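Local coordinates for hypothetical protein UNP Q5LQD5_SILPO (Silicibacter pomeroyi, PDB 2IMH) that is of unknown function, belongs to the DUF1028 family, carries the name of a major pilin protein and builds two antiparallel sheets flanked by helices, at residues 66-69 against 70-74; 126-129 against 130-133; 170-173 against 174-177; 203-206 against 207-211. One frame throughout, in Å; residues are numbered along the deposited sequence.

Interaction 1 of 4, residues 66-69 against 70-74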
ATOM      1  N   HIS A  66      18.828   4.149  -4.788  1.00 18.12           N
ATOM      2  CA  HIS A  66      17.894   5.168  -4.320  1.00 19.05           C
ATOM      3  C   HIS A  66      16.563   4.970  -5.065  1.00 18.72           C
ATOM      4  O   HIS A  66      16.572   4.608  -6.242  1.00 19.28           O
ATOM      5  CB  HIS A  66      18.448   6.579  -4.603  1.00 19.23           C
ATOM      6  CG  HIS A  66      17.535   7.678  -4.162  1.00 21.65           C
ATOM      7  ND1 HIS A  66      17.733   8.391  -2.997  1.00 24.95           N
ATOM      8  CD2 HIS A  66      16.405   8.178  -4.719  1.00 20.96           C
ATOM      9  CE1 HIS A  66      16.757   9.269  -2.849  1.00 24.02           C
ATOM     10  NE2 HIS A  66      15.938   9.160  -3.881  1.00 26.30           N
ATOM     11  N   PRO A  67      15.419   5.179  -4.382  1.00 19.01           N
ATOM     12  CA  PRO A  67      14.105   5.053  -5.052  1.00 18.74           C
ATOM     13  C   PRO A  67      13.998   5.719  -6.431  1.00 18.95           C
ATOM     14  O   PRO A  67      13.406   5.134  -7.335  1.00 19.18           O
ATOM     15  CB  PRO A  67      13.146   5.713  -4.062  1.00 18.81           C
ATOM     16  CG  PRO A  67      13.779   5.423  -2.722  1.00 18.59           C
ATOM     17  CD  PRO A  67      15.272   5.494  -2.941  1.00 18.93           C
ATOM     18  N   GLU A  68      14.556   6.915  -6.607  1.00 19.13           N
ATOM     19  CA  GLU A  68      14.471   7.568  -7.922  1.00 20.13           C
ATOM     20  C   GLU A  68      15.162   6.738  -9.008  1.00 20.15           C
ATOM     21  O   GLU A  68      14.617   6.544 -10.104  1.00 20.19           O
ATOM     22  CB  GLU A  68      15.065   8.974  -7.856  1.00 20.93           C
ATOM     23  CG  GLU A  68      15.128   9.676  -9.189  1.00 23.87           C
ATOM     24  CD  GLU A  68      15.848  11.003  -9.094  1.00 29.59           C
ATOM     25  OE1 GLU A  68      15.611  11.754  -8.111  1.00 30.59           O
ATOM     26  OE2 GLU A  68      16.665  11.280  -9.995  1.00 32.74           O
ATOM     27  N   ASP A  69      16.364   6.253  -8.703  1.00 20.15           N
ATOM     28  CA  ASP A  69      17.109   5.396  -9.629  1.00 20.27           C
ATOM     29  C   ASP A  69      16.473   4.027  -9.854  1.00 19.77           C
ATOM     30  O   ASP A  69      16.440   3.533 -10.982  1.00 19.42           O
ATOM     31  CB  ASP A  69      18.546   5.243  -9.148  1.00 21.23           C
ATOM     32  CG  ASP A  69      19.294   6.558  -9.168  1.00 24.10           C
ATOM     33  OD1 ASP A  69      19.008   7.405 -10.058  1.00 27.55           O
ATOM     34  OD2 ASP A  69      20.153   6.750  -8.296  1.00 27.57           O
ATOM     35  N   ALA A  70      15.974   3.415  -8.787  1.00 19.09           N
ATOM     36  CA  ALA A  70      15.243   2.154  -8.892  1.00 19.21           C
ATOM     37  C   ALA A  70      14.044   2.293  -9.855  1.00 19.30           C
ATOM     38  O   ALA A  70      13.855   1.476 -10.759  1.00 18.87           O
ATOM     39  CB  ALA A  70      14.773   1.723  -7.510  1.00 19.12           C
ATOM     40  N   VAL A  71      13.242   3.333  -9.662  1.00 20.26           N
ATOM     41  CA  VAL A  71      12.083   3.560 -10.517  1.00 20.54           C
ATOM     42  C   VAL A  71      12.547   3.835 -11.955  1.00 22.35           C
ATOM     43  O   VAL A  71      12.000   3.275 -12.907  1.00 22.20           O
ATOM     44  CB  VAL A  71      11.191   4.700  -9.973  1.00 20.60           C
ATOM     45  CG1 VAL A  71      10.111   5.057 -10.969  1.00 20.47           C
ATOM     46  CG2 VAL A  71      10.563   4.274  -8.630  1.00 19.16           C
ATOM     47  N   ASN A  72      13.567   4.678 -12.105  1.00 23.14           N
ATOM     48  CA  ASN A  72      14.054   4.998 -13.448  1.00 24.91           C
ATOM     49  C   ASN A  72      14.628   3.775 -14.175  1.00 24.80           C
ATOM     50  O   ASN A  72      14.363   3.604 -15.368  1.00 25.69           O
ATOM     51  CB  ASN A  72      15.025   6.192 -13.418  1.00 25.77           C
ATOM     52  CG  ASN A  72      14.331   7.515 -13.078  1.00 28.58           C
ATOM     53  OD1 ASN A  72      13.100   7.607 -13.043  1.00 32.94           O
ATOM     54  ND2 ASN A  72      15.127   8.554 -12.816  1.00 31.87           N
ATOM     55  N   HIS A  73      15.378   2.921 -13.471  1.00 24.67           N
ATOM     56  CA  HIS A  73      15.950   1.683 -14.037  0.50 25.21           C
ATOM     57  C   HIS A  73      14.869   0.756 -14.572  1.00 25.08           C
ATOM     58  O   HIS A  73      14.998   0.153 -15.644  1.00 25.64           O
ATOM     59  CB  HIS A  73      16.718   0.882 -12.973  0.50 25.47           C
ATOM     60  CG  HIS A  73      17.936   1.563 -12.429  0.50 26.96           C
ATOM     61  ND1 HIS A  73      18.431   1.295 -11.169  0.50 27.78           N
ATOM     62  CD2 HIS A  73      18.760   2.494 -12.967  0.50 27.83           C
ATOM     63  CE1 HIS A  73      19.508   2.029 -10.957  0.50 28.17           C
ATOM     64  NE2 HIS A  73      19.730   2.764 -12.031  0.50 28.78           N
ATOM     65  N   VAL A  74      13.818   0.600 -13.781  1.00 24.19           N
ATOM     66  CA  VAL A  74      12.743  -0.297 -14.138  1.00 23.54           C
ATOM     67  C   VAL A  74      11.942   0.244 -15.322  1.00 23.17           C
ATOM     68  O   VAL A  74      11.666  -0.489 -16.267  1.00 23.22           O
ATOM     69  CB  VAL A  74      11.835  -0.550 -12.920  1.00 23.97           C
ATOM     70  CG1 VAL A  74      10.545  -1.218 -13.332  1.00 25.16           C
ATOM     71  CG2 VAL A  74      12.588  -1.375 -11.918  1.00 23.28           C
TER
HETATM   72  O   HOH W   1      18.157   7.540 -12.561  1.00 38.02           O

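Interaction 2 of 4, residues 126-129 against 130-133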
ATOM      1  N   SER A 126      -6.548  17.792  -6.386  1.00 25.68           N
ATOM      2  CA  SER A 126      -6.751  17.812  -4.949  1.00 24.65           C
ATOM      3  C   SER A 126      -7.009  16.427  -4.371  1.00 23.47           C
ATOM      4  O   SER A 126      -7.014  16.270  -3.151  1.00 24.22           O
ATOM      5  CB  SER A 126      -7.891  18.755  -4.584  1.00 24.96           C
ATOM      6  OG  SER A 126      -9.059  18.414  -5.295  1.00 24.98           O
ATOM      7  N   VAL A 127      -7.239  15.431  -5.234  1.00 21.71           N
ATOM      8  CA  VAL A 127      -7.411  14.059  -4.754  1.00 19.90           C
ATOM      9  C   VAL A 127      -6.142  13.599  -4.029  1.00 19.92           C
ATOM     10  O   VAL A 127      -6.214  13.124  -2.890  1.00 19.41           O
ATOM     11  CB  VAL A 127      -7.834  13.080  -5.897  1.00 20.20           C
ATOM     12  CG1 VAL A 127      -7.805  11.636  -5.411  1.00 20.22           C
ATOM     13  CG2 VAL A 127      -9.239  13.422  -6.394  1.00 20.33           C
ATOM     14  N   LEU A 128      -4.984  13.791  -4.664  1.00 18.97           N
ATOM     15  CA  LEU A 128      -3.716  13.375  -4.043  1.00 18.67           C
ATOM     16  C   LEU A 128      -3.302  14.303  -2.907  1.00 18.74           C
ATOM     17  O   LEU A 128      -2.746  13.857  -1.902  1.00 18.49           O
ATOM     18  CB  LEU A 128      -2.607  13.237  -5.089  1.00 18.71           C
ATOM     19  CG  LEU A 128      -2.904  12.195  -6.176  1.00 18.15           C
ATOM     20  CD1 LEU A 128      -1.796  12.196  -7.202  1.00 16.79           C
ATOM     21  CD2 LEU A 128      -3.113  10.773  -5.609  1.00 19.70           C
ATOM     22  N   GLY A 129      -3.551  15.600  -3.080  1.00 18.96           N
ATOM     23  CA  GLY A 129      -3.335  16.567  -2.007  1.00 19.23           C
ATOM     24  C   GLY A 129      -4.148  16.210  -0.769  1.00 18.71           C
ATOM     25  O   GLY A 129      -3.610  16.208   0.345  1.00 19.70           O
ATOM     26  N   ALA A 130      -5.434  15.897  -0.960  1.00 19.07           N
ATOM     27  CA  ALA A 130      -6.323  15.571   0.168  1.00 18.55           C
ATOM     28  C   ALA A 130      -5.878  14.270   0.826  1.00 18.61           C
ATOM     29  O   ALA A 130      -5.870  14.154   2.059  1.00 18.10           O
ATOM     30  CB  ALA A 130      -7.784  15.458  -0.280  1.00 19.57           C
HETATM   31  N   MSE A 131      -5.497  13.300  -0.002  1.00 18.27           N
HETATM   32  CA  MSE A 131      -4.968  12.026   0.492  1.00 19.73           C
HETATM   33  C   MSE A 131      -3.760  12.249   1.409  1.00 19.20           C
HETATM   34  O   MSE A 131      -3.680  11.707   2.511  1.00 18.80           O
HETATM   35  CB  MSE A 131      -4.548  11.172  -0.704  1.00 19.52           C
HETATM   36  CG  MSE A 131      -4.158   9.771  -0.335  1.00 20.13           C
HETATM   37 SE   MSE A 131      -3.779   8.771  -1.944  1.00 24.66          SE
HETATM   38  CE  MSE A 131      -4.505   7.067  -1.304  1.00 20.26           C
ATOM     39  N   THR A 132      -2.811  13.047   0.928  1.00 18.56           N
ATOM     40  CA  THR A 132      -1.568  13.322   1.668  1.00 19.08           C
ATOM     41  C   THR A 132      -1.857  14.075   2.970  1.00 19.14           C
ATOM     42  O   THR A 132      -1.413  13.681   4.062  1.00 18.91           O
ATOM     43  CB  THR A 132      -0.626  14.162   0.783  1.00 19.70           C
ATOM     44  OG1 THR A 132      -0.279  13.420  -0.395  1.00 18.20           O
ATOM     45  CG2 THR A 132       0.638  14.530   1.538  1.00 19.86           C
ATOM     46  N   GLU A 133      -2.605  15.168   2.857  1.00 19.51           N
ATOM     47  CA  GLU A 133      -2.994  15.945   4.036  1.00 20.87           C
ATOM     48  C   GLU A 133      -3.641  15.053   5.101  1.00 20.27           C
ATOM     49  O   GLU A 133      -3.306  15.150   6.276  1.00 21.00           O
ATOM     50  CB  GLU A 133      -3.960  17.067   3.639  1.00 20.52           C
ATOM     51  CG  GLU A 133      -4.484  17.903   4.815  1.00 22.85           C
ATOM     52  CD  GLU A 133      -5.576  18.905   4.423  1.00 25.38           C
ATOM     53  OE1 GLU A 133      -6.013  18.928   3.247  1.00 32.72           O
ATOM     54  OE2 GLU A 133      -6.009  19.685   5.305  1.00 31.79           O
TER

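Interaction 3 of 4, residues 170-173 against 174-177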
ATOM      1  N   VAL A 170       0.490  -4.095   5.303  1.00 14.05           N
ATOM      2  CA  VAL A 170       1.394  -3.554   6.325  1.00 14.79           C
ATOM      3  C   VAL A 170       2.321  -4.645   6.831  1.00 15.06           C
ATOM      4  O   VAL A 170       1.877  -5.755   7.145  1.00 15.63           O
ATOM      5  CB  VAL A 170       0.635  -2.902   7.506  1.00 15.30           C
ATOM      6  CG1 VAL A 170       1.630  -2.443   8.623  1.00 14.75           C
ATOM      7  CG2 VAL A 170      -0.223  -1.716   7.008  1.00 16.62           C
ATOM      8  N   LEU A 171       3.607  -4.306   6.914  1.00 15.36           N
ATOM      9  CA  LEU A 171       4.657  -5.263   7.281  1.00 15.42           C
ATOM     10  C   LEU A 171       5.484  -4.736   8.439  1.00 15.65           C
ATOM     11  O   LEU A 171       5.787  -3.555   8.505  1.00 15.74           O
ATOM     12  CB  LEU A 171       5.597  -5.505   6.092  1.00 15.62           C
ATOM     13  CG  LEU A 171       4.965  -5.872   4.738  1.00 15.75           C
ATOM     14  CD1 LEU A 171       6.062  -6.037   3.688  1.00 15.79           C
ATOM     15  CD2 LEU A 171       4.136  -7.154   4.880  1.00 17.79           C
ATOM     16  N   HIS A 172       5.877  -5.633   9.333  1.00 15.92           N
ATOM     17  CA  HIS A 172       6.735  -5.287  10.458  1.00 16.56           C
ATOM     18  C   HIS A 172       7.419  -6.578  10.901  1.00 17.03           C
ATOM     19  O   HIS A 172       6.788  -7.629  10.885  1.00 16.86           O
ATOM     20  CB  HIS A 172       5.901  -4.762  11.607  1.00 17.40           C
ATOM     21  CG  HIS A 172       6.721  -4.317  12.774  1.00 18.00           C
ATOM     22  ND1 HIS A 172       7.146  -5.187  13.758  1.00 19.56           N
ATOM     23  CD2 HIS A 172       7.246  -3.107  13.085  1.00 20.81           C
ATOM     24  CE1 HIS A 172       7.879  -4.525  14.639  1.00 20.25           C
ATOM     25  NE2 HIS A 172       7.946  -3.259  14.259  1.00 21.39           N
ATOM     26  N   PRO A 173       8.697  -6.513  11.316  1.00 17.65           N
ATOM     27  CA  PRO A 173       9.411  -7.767  11.609  1.00 17.59           C
ATOM     28  C   PRO A 173       8.854  -8.595  12.774  1.00 16.90           C
ATOM     29  O   PRO A 173       9.153  -9.787  12.851  1.00 16.93           O
ATOM     30  CB  PRO A 173      10.825  -7.294  11.962  1.00 17.55           C
ATOM     31  CG  PRO A 173      10.668  -5.883  12.385  1.00 20.55           C
ATOM     32  CD  PRO A 173       9.558  -5.336  11.522  1.00 18.24           C
ATOM     33  N   ASP A 174       8.087  -7.974  13.674  1.00 16.73           N
ATOM     34  CA  ASP A 174       7.541  -8.679  14.840  1.00 16.53           C
ATOM     35  C   ASP A 174       6.105  -9.145  14.614  1.00 16.98           C
ATOM     36  O   ASP A 174       5.455  -9.638  15.542  1.00 17.00           O
ATOM     37  CB  ASP A 174       7.577  -7.774  16.083  1.00 17.22           C
ATOM     38  CG  ASP A 174       8.986  -7.364  16.471  1.00 17.73           C
ATOM     39  OD1 ASP A 174       9.950  -8.082  16.118  1.00 19.53           O
ATOM     40  OD2 ASP A 174       9.114  -6.307  17.132  1.00 19.69           O
ATOM     41  N   ARG A 175       5.615  -8.975  13.386  1.00 16.07           N
ATOM     42  CA  ARG A 175       4.217  -9.254  13.081  1.00 16.33           C
ATOM     43  C   ARG A 175       4.129 -10.060  11.805  1.00 16.15           C
ATOM     44  O   ARG A 175       4.965  -9.891  10.915  1.00 16.04           O
ATOM     45  CB  ARG A 175       3.440  -7.953  12.852  1.00 16.52           C
ATOM     46  CG  ARG A 175       3.562  -6.915  13.974  1.00 19.29           C
ATOM     47  CD  ARG A 175       2.973  -5.598  13.502  1.00 25.46           C
ATOM     48  NE  ARG A 175       3.587  -4.422  14.135  1.00 28.60           N
ATOM     49  CZ  ARG A 175       3.364  -3.166  13.742  1.00 29.73           C
ATOM     50  NH1 ARG A 175       3.966  -2.157  14.369  1.00 31.76           N
ATOM     51  NH2 ARG A 175       2.539  -2.916  12.726  1.00 28.76           N
ATOM     52  N   PRO A 176       3.083 -10.896  11.682  1.00 16.64           N
ATOM     53  CA  PRO A 176       2.847 -11.492  10.373  1.00 16.49           C
ATOM     54  C   PRO A 176       2.337 -10.401   9.422  1.00 16.87           C
ATOM     55  O   PRO A 176       1.864  -9.370   9.878  1.00 16.50           O
ATOM     56  CB  PRO A 176       1.761 -12.538  10.649  1.00 17.33           C
ATOM     57  CG  PRO A 176       1.059 -12.060  11.872  1.00 17.75           C
ATOM     58  CD  PRO A 176       2.076 -11.301  12.685  1.00 16.71           C
ATOM     59  N   PRO A 177       2.468 -10.611   8.109  1.00 16.64           N
ATOM     60  CA  PRO A 177       1.975  -9.557   7.213  1.00 17.03           C
ATOM     61  C   PRO A 177       0.497  -9.285   7.443  1.00 17.17           C
ATOM     62  O   PRO A 177      -0.274 -10.210   7.692  1.00 17.28           O
ATOM     63  CB  PRO A 177       2.181 -10.164   5.820  1.00 16.91           C
ATOM     64  CG  PRO A 177       3.329 -11.105   5.996  1.00 17.26           C
ATOM     65  CD  PRO A 177       3.033 -11.745   7.356  1.00 17.11           C
TER
HETATM   66  O   HOH W   2       2.318  -6.570   9.773  1.00 17.53           O
HETATM   67  O   HOH W   3       5.027  -8.393   8.385  1.00 17.32           O

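Interaction 4 of 4, residues 203-206 against 207-211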
ATOM      1  N   GLY A 203      -9.655  -8.754  19.294  1.00 14.95           N
ATOM      2  CA  GLY A 203     -10.317  -9.973  19.774  1.00 14.91           C
ATOM      3  C   GLY A 203      -9.581 -11.282  19.512  1.00 15.00           C
ATOM      4  O   GLY A 203      -8.339 -11.313  19.444  1.00 14.95           O
ATOM      5  N   ASP A 204     -10.365 -12.356  19.358  1.00 14.56           N
ATOM      6  CA  ASP A 204      -9.854 -13.717  19.161  1.00 15.58           C
ATOM      7  C   ASP A 204      -8.864 -13.788  17.999  1.00 15.80           C
ATOM      8  O   ASP A 204      -7.766 -14.363  18.125  1.00 16.18           O
ATOM      9  CB  ASP A 204     -11.030 -14.673  18.902  1.00 16.14           C
ATOM     10  CG  ASP A 204     -10.580 -16.051  18.432  1.00 18.39           C
ATOM     11  OD1 ASP A 204      -9.821 -16.715  19.175  1.00 21.12           O
ATOM     12  OD2 ASP A 204     -10.993 -16.463  17.325  1.00 23.50           O
ATOM     13  N   TYR A 205      -9.236 -13.174  16.879  1.00 15.19           N
ATOM     14  CA  TYR A 205      -8.384 -13.283  15.687  1.00 15.75           C
ATOM     15  C   TYR A 205      -7.008 -12.673  15.956  1.00 15.70           C
ATOM     16  O   TYR A 205      -5.974 -13.288  15.655  1.00 16.19           O
ATOM     17  CB  TYR A 205      -9.027 -12.640  14.473  1.00 15.31           C
ATOM     18  CG  TYR A 205      -8.160 -12.764  13.248  1.00 15.77           C
ATOM     19  CD1 TYR A 205      -8.240 -13.889  12.419  1.00 17.12           C
ATOM     20  CD2 TYR A 205      -7.244 -11.760  12.921  1.00 15.62           C
ATOM     21  CE1 TYR A 205      -7.409 -14.002  11.272  1.00 16.10           C
ATOM     22  CE2 TYR A 205      -6.440 -11.856  11.788  1.00 14.42           C
ATOM     23  CZ  TYR A 205      -6.522 -12.972  10.979  1.00 14.77           C
ATOM     24  OH  TYR A 205      -5.701 -13.026   9.870  1.00 16.45           O
ATOM     25  N   ALA A 206      -6.983 -11.474  16.548  1.00 15.46           N
ATOM     26  CA  ALA A 206      -5.711 -10.819  16.825  1.00 16.10           C
ATOM     27  C   ALA A 206      -4.900 -11.634  17.845  1.00 16.62           C
ATOM     28  O   ALA A 206      -3.672 -11.754  17.728  1.00 16.56           O
ATOM     29  CB  ALA A 206      -5.929  -9.400  17.296  1.00 16.98           C
ATOM     30  N   ASP A 207      -5.598 -12.236  18.801  1.00 16.90           N
ATOM     31  CA  ASP A 207      -4.944 -13.087  19.807  1.00 17.61           C
ATOM     32  C   ASP A 207      -4.254 -14.286  19.148  1.00 17.54           C
ATOM     33  O   ASP A 207      -3.125 -14.623  19.500  1.00 17.90           O
ATOM     34  CB  ASP A 207      -5.954 -13.581  20.842  1.00 18.15           C
ATOM     35  CG  ASP A 207      -5.318 -14.479  21.878  1.00 19.53           C
ATOM     36  OD1 ASP A 207      -4.482 -13.974  22.668  1.00 22.13           O
ATOM     37  OD2 ASP A 207      -5.630 -15.696  21.879  1.00 21.83           O
ATOM     38  N   TRP A 208      -4.933 -14.913  18.192  1.00 16.67           N
ATOM     39  CA  TRP A 208      -4.360 -16.019  17.427  1.00 16.45           C
ATOM     40  C   TRP A 208      -3.164 -15.529  16.581  1.00 16.56           C
ATOM     41  O   TRP A 208      -2.098 -16.157  16.548  1.00 16.68           O
ATOM     42  CB  TRP A 208      -5.428 -16.654  16.532  1.00 16.38           C
ATOM     43  CG  TRP A 208      -4.800 -17.537  15.515  1.00 17.33           C
ATOM     44  CD1 TRP A 208      -4.317 -18.809  15.692  1.00 17.05           C
ATOM     45  CD2 TRP A 208      -4.565 -17.199  14.152  1.00 17.13           C
ATOM     46  NE1 TRP A 208      -3.801 -19.291  14.504  1.00 17.08           N
ATOM     47  CE2 TRP A 208      -3.927 -18.313  13.546  1.00 18.19           C
ATOM     48  CE3 TRP A 208      -4.803 -16.052  13.387  1.00 17.33           C
ATOM     49  CZ2 TRP A 208      -3.539 -18.310  12.199  1.00 18.12           C
ATOM     50  CZ3 TRP A 208      -4.421 -16.050  12.059  1.00 16.96           C
ATOM     51  CH2 TRP A 208      -3.796 -17.178  11.477  1.00 17.58           C
ATOM     52  N   ALA A 209      -3.355 -14.401  15.893  1.00 16.58           N
ATOM     53  CA  ALA A 209      -2.366 -13.911  14.916  1.00 17.02           C
ATOM     54  C   ALA A 209      -1.023 -13.542  15.569  1.00 16.98           C
ATOM     55  O   ALA A 209       0.014 -13.516  14.900  1.00 17.82           O
ATOM     56  CB  ALA A 209      -2.942 -12.725  14.137  1.00 17.58           C
ATOM     57  N   ARG A 210      -1.023 -13.259  16.874  1.00 17.03           N
ATOM     58  CA  ARG A 210       0.259 -13.012  17.568  1.00 17.66           C
ATOM     59  C   ARG A 210       1.009 -14.296  17.984  1.00 17.43           C
ATOM     60  O   ARG A 210       2.096 -14.213  18.583  1.00 17.56           O
ATOM     61  CB  ARG A 210       0.074 -12.096  18.781  1.00 18.66           C
ATOM     62  CG  ARG A 210      -0.889 -12.643  19.788  1.00 21.70           C
ATOM     63  CD  ARG A 210      -0.613 -12.178  21.238  1.00 27.11           C
ATOM     64  NE  ARG A 210      -1.436 -12.984  22.144  1.00 28.22           N
ATOM     65  CZ  ARG A 210      -1.028 -14.090  22.766  1.00 29.67           C
ATOM     66  NH1 ARG A 210       0.231 -14.514  22.648  1.00 30.22           N
ATOM     67  NH2 ARG A 210      -1.875 -14.759  23.537  1.00 29.75           N
ATOM     68  N   GLN A 211       0.428 -15.462  17.685  1.00 16.91           N
ATOM     69  CA  GLN A 211       1.021 -16.744  18.076  1.00 16.80           C
ATOM     70  C   GLN A 211       1.612 -17.525  16.914  1.00 16.86           C
ATOM     71  O   GLN A 211       1.844 -18.740  17.038  1.00 18.04           O
ATOM     72  CB  GLN A 211      -0.012 -17.617  18.795  1.00 17.36           C
ATOM     73  CG  GLN A 211      -0.558 -16.969  20.050  1.00 18.09           C
ATOM     74  CD  GLN A 211      -1.625 -17.801  20.702  1.00 20.14           C
ATOM     75  OE1 GLN A 211      -1.403 -18.977  21.009  1.00 18.98           O
ATOM     76  NE2 GLN A 211      -2.805 -17.208  20.902  1.00 19.89           N
TER
HETATM   77  O   HOH W   4      -7.194 -17.135  20.033  1.00 27.92           O

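Interaction 1 of 4, residues 66-69 against 70-74
A70 answers H66 across the first turn of helix 67-76, where H66 is the N-cap residue and P67, which has no N-H to offer, opens the helix. A70 N bonds to H66 O at 2.9 Å, an almost straight bond (173°) and the first of the i to i+4 series. The small methyl group of A70 suits its buried place, where it meets V57 and H60 of helix 51-62. V71 N continues the series to P67 O at 2.9 Å. With CG1 anti to the backbone N (chi1 172°), V71 sets its other branch, CG2, beside the backbone N of V71 and only 3.2 Å from P67 O; beta-branched and apolar, it also packs on A88 and F98 of the four-stranded sheet. N72 stands on the exposed side. Its N bonds to E68 O, and its side chain crosses that of E68, with CG of E68 3.8 Å from ND2 of N72. The carboxylate and amide planes differ by 52°, and no bond joins them. A water does link N72 to the turn before: it accepts from N72 ND2 at 3.2 Å and donates to D69 OD1 at 2.6 Å. Both E68 and D69 carry acids into the first turn, where the helix dipole is likely to favour them. The ring of H73 is modelled in two conformers, so its packing over D69 is doubtful; its backbone is plainer, H73 N bonding to D69 O at 2.8 Å.

Interaction 2 of 4, residues 126-129 against 130-133
The carbonyl group of L128 is a flat acceptor approached on both faces by T132: the backbone N from one side of its plane, tilted by 28°, and OG1 from the other, tilted by 31°. Each donor lies 2.9 Å from L128 O. The hydroxyl is placed there by its first torsion, which sets OG1 beside the backbone N and anti to the carbonyl carbon (chi1 -62°), so threonine can return its side-chain proton to the preceding turn. A valine here would keep the shape but lack the hydroxyl, and one face of the L128 carbonyl would probably lose its donor. At S126 the donor, A130 N, stands above the carbonyl plane, at 2.7 Å from S126 O. M131 N to V127 O and E133 N to G129 O complete the helical pattern. On the partly exposed flank A130 turns its CB to within 3.1 Å of S126 O and also touches A156. On the buried flank L128 CD2 approaches the selenium of M131 at 4.2 Å; both side chains are apolar and suit a buried place, the selenomethionine standing in for methionine. This first part of helix 126-137 lies against the six-stranded sheet, L128 and T132 meeting V110 of strand 108-112, and M131 reaching F5 and I7 of strand 4-11, while V127 and M131 also face A153 on helix 142-155.

Interaction 3 of 4, residues 170-173 against 174-177
R175 lays its guanidinium flat on the ring of H172, the centres 4.1 Å apart and the planes 11° from parallel. NE comes over CG of H172 at 3.4 Å, while NH1 is offset toward the ring's rim; P173 CD covers the opposite face, so the imidazole is held between a proline and a cation. CG of H172 is anti to its backbone N (chi1 -177°), which swings the ring over the turn, and the second torsion (-86°) turns ND1 to accept from D174 N at 2.9 Å. The residues form the type I turn, H172 to R175, of the hairpin joining strands 165-172 and 175-182; P173 has the backbone angles this turn needs, and R175 N bonds to H172 O at 3.1 Å. D174 directs OD1 to S216. An alanine in place of H172 would probably leave D174 N without its acceptor and set the R175 guanidinium free to turn. Beyond the turn direct backbone bonding is loose: P176 and P177 have no N-H to give, and waters bridge the two strands. One donates to V170 O and to P176 O, each at 2.8 Å, the other accepts from H172 N and donates to R175 O. Side-chain contact resumes where L171 CD2 meets P177 CB at 3.7 Å.

Interaction 4 of 4, residues 203-206 against 207-211
Y205 and W208 meet obliquely, their six-membered rings 5.4 Å apart between centroids and the planes at 53°. Y205 CE1 comes within 3.7 Å of W208 CZ3, and CE3 of W208 sits over one face of the tyrosine, offset toward its rim. Both rings leave the backbone with CG anti to N (chi1 -179° for Y205), which carries them off the same flank; the methyl group of A209 lies 4.3 Å from Y205 CE2 and is small enough to leave room for them. Behind these side chains runs the short helix 203-209, with A209 N bonding to Y205 O in the carbonyl plane. G203 has a positive phi, which glycine adopts readily. At the helix's end the turn weakens: R210 N is 3.2 Å from A206 O, with an angle of 140°. Charge secures this end on another flank. R210 NH2 makes a salt bridge to D207 OD1 at 2.9 Å and a second to D223, while Q211 NE2 donates to D207 O at 3.0 Å. Farther out, H231, at the end of what is evidently a C-terminal histidine tag, stacks on W208 and bonds to OD2 of D204, so part of this environment comes from the construct.

How the interactions relate
The four contacts follow one another along the chain and mark separate parts of the fold. Interactions 1 and 2, with centres about 24 Å apart, are opening turns of helices that pack on different sheets: helix 67-76 on the four-stranded one, helix 126-137 on the six-stranded one. Interaction 3 is the hairpin end of that larger sheet, about 27 Å from interaction 2 between centres and across the chain's centre from it. Interactions 3 and 4 touch each other: P176 CG rests 3.5 Å from A209 O, joining the hairpin to the late helix. Interaction 4 is the most peripheral, about 38 Å from interaction 1 between centres. With function unknown, none can be tied to an active site.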